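Long-range contact in hypothetical protein aq_1956 (Aquifex aeolicus, PDB 2YVT), which is of unknown function but belongs to the calcineurin superfamily of metallophosphoesterases and so probably hydrolyses phosphoester bonds: residues A[156-161]-A[201-206]. Residues are numbered along the deposited sequence; the frame is centred on the assembly and turned at random.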
loop_
_atom_site.group_PDB
_atom_site.type_symbol
_atom_site.label_atom_id
_atom_site.label_comp_id
_atom_site.label_asym_id
_atom_site.label_seq_id
_atom_site.Cartn_x
_atom_site.Cartn_y
_atom_site.Cartn_z
ATOM N N TYR A 156 -1.883 -10.361 -8.052
ATOM C CA TYR A 156 -0.669 -11.113 -8.355
ATOM C C TYR A 156 -0.726 -12.495 -7.727
ATOM O O TYR A 156 -1.274 -12.654 -6.636
ATOM C CB TYR A 156 0.559 -10.366 -7.848
ATOM C CG TYR A 156 0.760 -9.058 -8.560
ATOM C CD1 TYR A 156 1.377 -9.023 -9.809
ATOM C CD2 TYR A 156 0.307 -7.855 -8.005
ATOM C CE1 TYR A 156 1.556 -7.827 -10.493
ATOM C CE2 TYR A 156 0.486 -6.631 -8.688
ATOM C CZ TYR A 156 1.113 -6.639 -9.932
ATOM O OH TYR A 156 1.293 -5.470 -10.627
ATOM N N PRO A 157 -0.172 -13.500 -8.422
ATOM C CA PRO A 157 -0.138 -14.874 -7.916
ATOM C C PRO A 157 1.143 -15.164 -7.151
ATOM O O PRO A 157 2.175 -14.540 -7.419
ATOM C CB PRO A 157 -0.159 -15.697 -9.202
ATOM C CG PRO A 157 0.615 -14.859 -10.179
ATOM C CD PRO A 157 0.384 -13.409 -9.787
ATOM N N ARG A 158 1.074 -16.128 -6.231
ATOM C CA ARG A 158 2.202 -16.488 -5.371
ATOM C C ARG A 158 3.504 -16.686 -6.147
ATOM O O ARG A 158 4.539 -16.131 -5.778
ATOM C CB ARG A 158 1.875 -17.762 -4.567
ATOM C CG ARG A 158 3.024 -18.291 -3.736
ATOM C CD ARG A 158 2.649 -19.621 -3.065
ATOM N NE ARG A 158 1.575 -19.465 -2.080
ATOM C CZ ARG A 158 1.773 -19.353 -0.769
ATOM N NH1 ARG A 158 3.011 -19.361 -0.283
ATOM N NH2 ARG A 158 0.734 -19.216 0.053
ATOM N N TRP A 159 3.452 -17.468 -7.225
ATOM C CA TRP A 159 4.672 -17.765 -7.978
ATOM C C TRP A 159 5.384 -16.496 -8.451
ATOM O O TRP A 159 6.604 -16.420 -8.422
ATOM C CB TRP A 159 4.388 -18.692 -9.167
ATOM C CG TRP A 159 3.688 -18.063 -10.329
ATOM C CD1 TRP A 159 2.357 -18.100 -10.585
ATOM C CD2 TRP A 159 4.287 -17.320 -11.406
ATOM N NE1 TRP A 159 2.079 -17.440 -11.754
ATOM C CE2 TRP A 159 3.243 -16.941 -12.275
ATOM C CE3 TRP A 159 5.601 -16.932 -11.712
ATOM C CZ2 TRP A 159 3.466 -16.194 -13.438
ATOM C CZ3 TRP A 159 5.829 -16.190 -12.871
ATOM C CH2 TRP A 159 4.760 -15.823 -13.716
ATOM N N TYR A 160 4.607 -15.514 -8.899
ATOM C CA TYR A 160 5.175 -14.284 -9.439
ATOM C C TYR A 160 5.746 -13.394 -8.336
ATOM O O TYR A 160 6.817 -12.808 -8.490
ATOM C CB TYR A 160 4.127 -13.537 -10.260
ATOM C CG TYR A 160 4.635 -12.254 -10.865
ATOM C CD1 TYR A 160 5.418 -12.266 -12.026
ATOM C CD2 TYR A 160 4.321 -11.022 -10.284
ATOM C CE1 TYR A 160 5.885 -11.080 -12.588
ATOM C CE2 TYR A 160 4.778 -9.835 -10.831
ATOM C CZ TYR A 160 5.563 -9.870 -11.984
ATOM O OH TYR A 160 6.016 -8.693 -12.536
ATOM N N VAL A 161 5.025 -13.300 -7.221
ATOM C CA VAL A 161 5.500 -12.542 -6.073
ATOM C C VAL A 161 6.855 -13.093 -5.611
ATOM O O VAL A 161 7.819 -12.339 -5.441
ATOM C CB VAL A 161 4.461 -12.556 -4.938
ATOM C CG1 VAL A 161 4.992 -11.824 -3.713
ATOM C CG2 VAL A 161 3.148 -11.930 -5.433
ATOM N N SER A 201 -3.689 -12.837 3.060
ATOM C CA SER A 201 -3.213 -13.945 2.233
ATOM C C SER A 201 -2.035 -14.655 2.851
ATOM O O SER A 201 -1.099 -14.017 3.332
ATOM C CB SER A 201 -2.814 -13.468 0.842
ATOM O OG SER A 201 -2.324 -14.564 0.075
ATOM N N ALA A 202 -2.084 -15.986 2.803
ATOM C CA ALA A 202 -0.965 -16.832 3.202
ATOM C C ALA A 202 0.277 -16.522 2.387
ATOM O O ALA A 202 1.390 -16.824 2.805
ATOM C CB ALA A 202 -1.336 -18.301 3.047
ATOM N N VAL A 203 0.090 -15.918 1.210
ATOM C CA VAL A 203 1.234 -15.531 0.391
ATOM C C VAL A 203 2.105 -14.555 1.173
ATOM O O VAL A 203 3.334 -14.623 1.126
ATOM C CB VAL A 203 0.790 -14.907 -0.949
ATOM C CG1 VAL A 203 1.983 -14.314 -1.678
ATOM C CG2 VAL A 203 0.100 -15.959 -1.806
ATOM N N VAL A 204 1.461 -13.661 1.920
ATOM C CA VAL A 204 2.198 -12.649 2.662
ATOM C C VAL A 204 2.883 -13.262 3.895
ATOM O O VAL A 204 4.010 -12.898 4.218
ATOM C CB VAL A 204 1.313 -11.423 2.999
ATOM C CG1 VAL A 204 2.128 -10.364 3.705
ATOM C CG2 VAL A 204 0.727 -10.849 1.702
ATOM N N ASN A 205 2.236 -14.217 4.562
ATOM C CA ASN A 205 2.944 -14.933 5.641
ATOM C C ASN A 205 4.197 -15.579 5.085
ATOM O O ASN A 205 5.247 -15.584 5.726
ATOM C CB ASN A 205 2.065 -16.005 6.298
ATOM C CG ASN A 205 0.863 -15.417 6.987
ATOM O OD1 ASN A 205 0.788 -15.359 8.227
ATOM N ND2 ASN A 205 -0.080 -14.958 6.198
ATOM N N THR A 206 4.070 -16.114 3.873
ATOM C CA THR A 206 5.173 -16.789 3.213
ATOM C C THR A 206 6.294 -15.812 2.842
ATOM O O THR A 206 7.463 -16.102 3.097
ATOM C CB THR A 206 4.687 -17.593 1.991
ATOM O OG1 THR A 206 3.666 -18.520 2.397
ATOM C CG2 THR A 206 5.832 -18.355 1.359
#
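Arg158 lies across the first turn of helix 202-211 and overlaps Val203 along most of its length, the two side chains running past each other in opposite senses. Arg158 CB rests 3.7 Å from Val203 CG2, while the backbone CA of Val203 sits over one face of the guanidinium, off-centre toward its rim. With CG anti to the backbone N (chi1 175°), the chain leaves its own helix fully extended until a bend at chi3 of -65° lays the flat group over the neighbouring turn. There Arg158 NH1 donates to Thr206 OG1 at 2.9 Å, close to the guanidinium plane and with an N-H...O angle of 160°. The threonine hydroxyl in turn donates a hydrogen bond to Ala202 O, linking the guanidinium to the helix backbone through OG1. That carbonyl also accepts from Thr206 N, the two donors arriving from opposite faces of its plane. On another side of the guanidinium, NE forms a salt bridge with Glu145, which helps fix its rotation; a methionine here would probably leave Glu145 without its cationic mate and Thr206 OG1 without a donor. Deeper in, Val161 CG1 makes a looser apolar contact with Val203 CG1, 4.4 Å away. Ser201 is the N-cap of the second helix, its OG accepting from Val203 N at 3.0 Å. The contact thus joins the starts of two helices, helix 158-164 directly after strand 155-157 and helix 202-211 before strand 215-218, side by side against strand 134-144, where Val161 and Val204 both pack on Leu143.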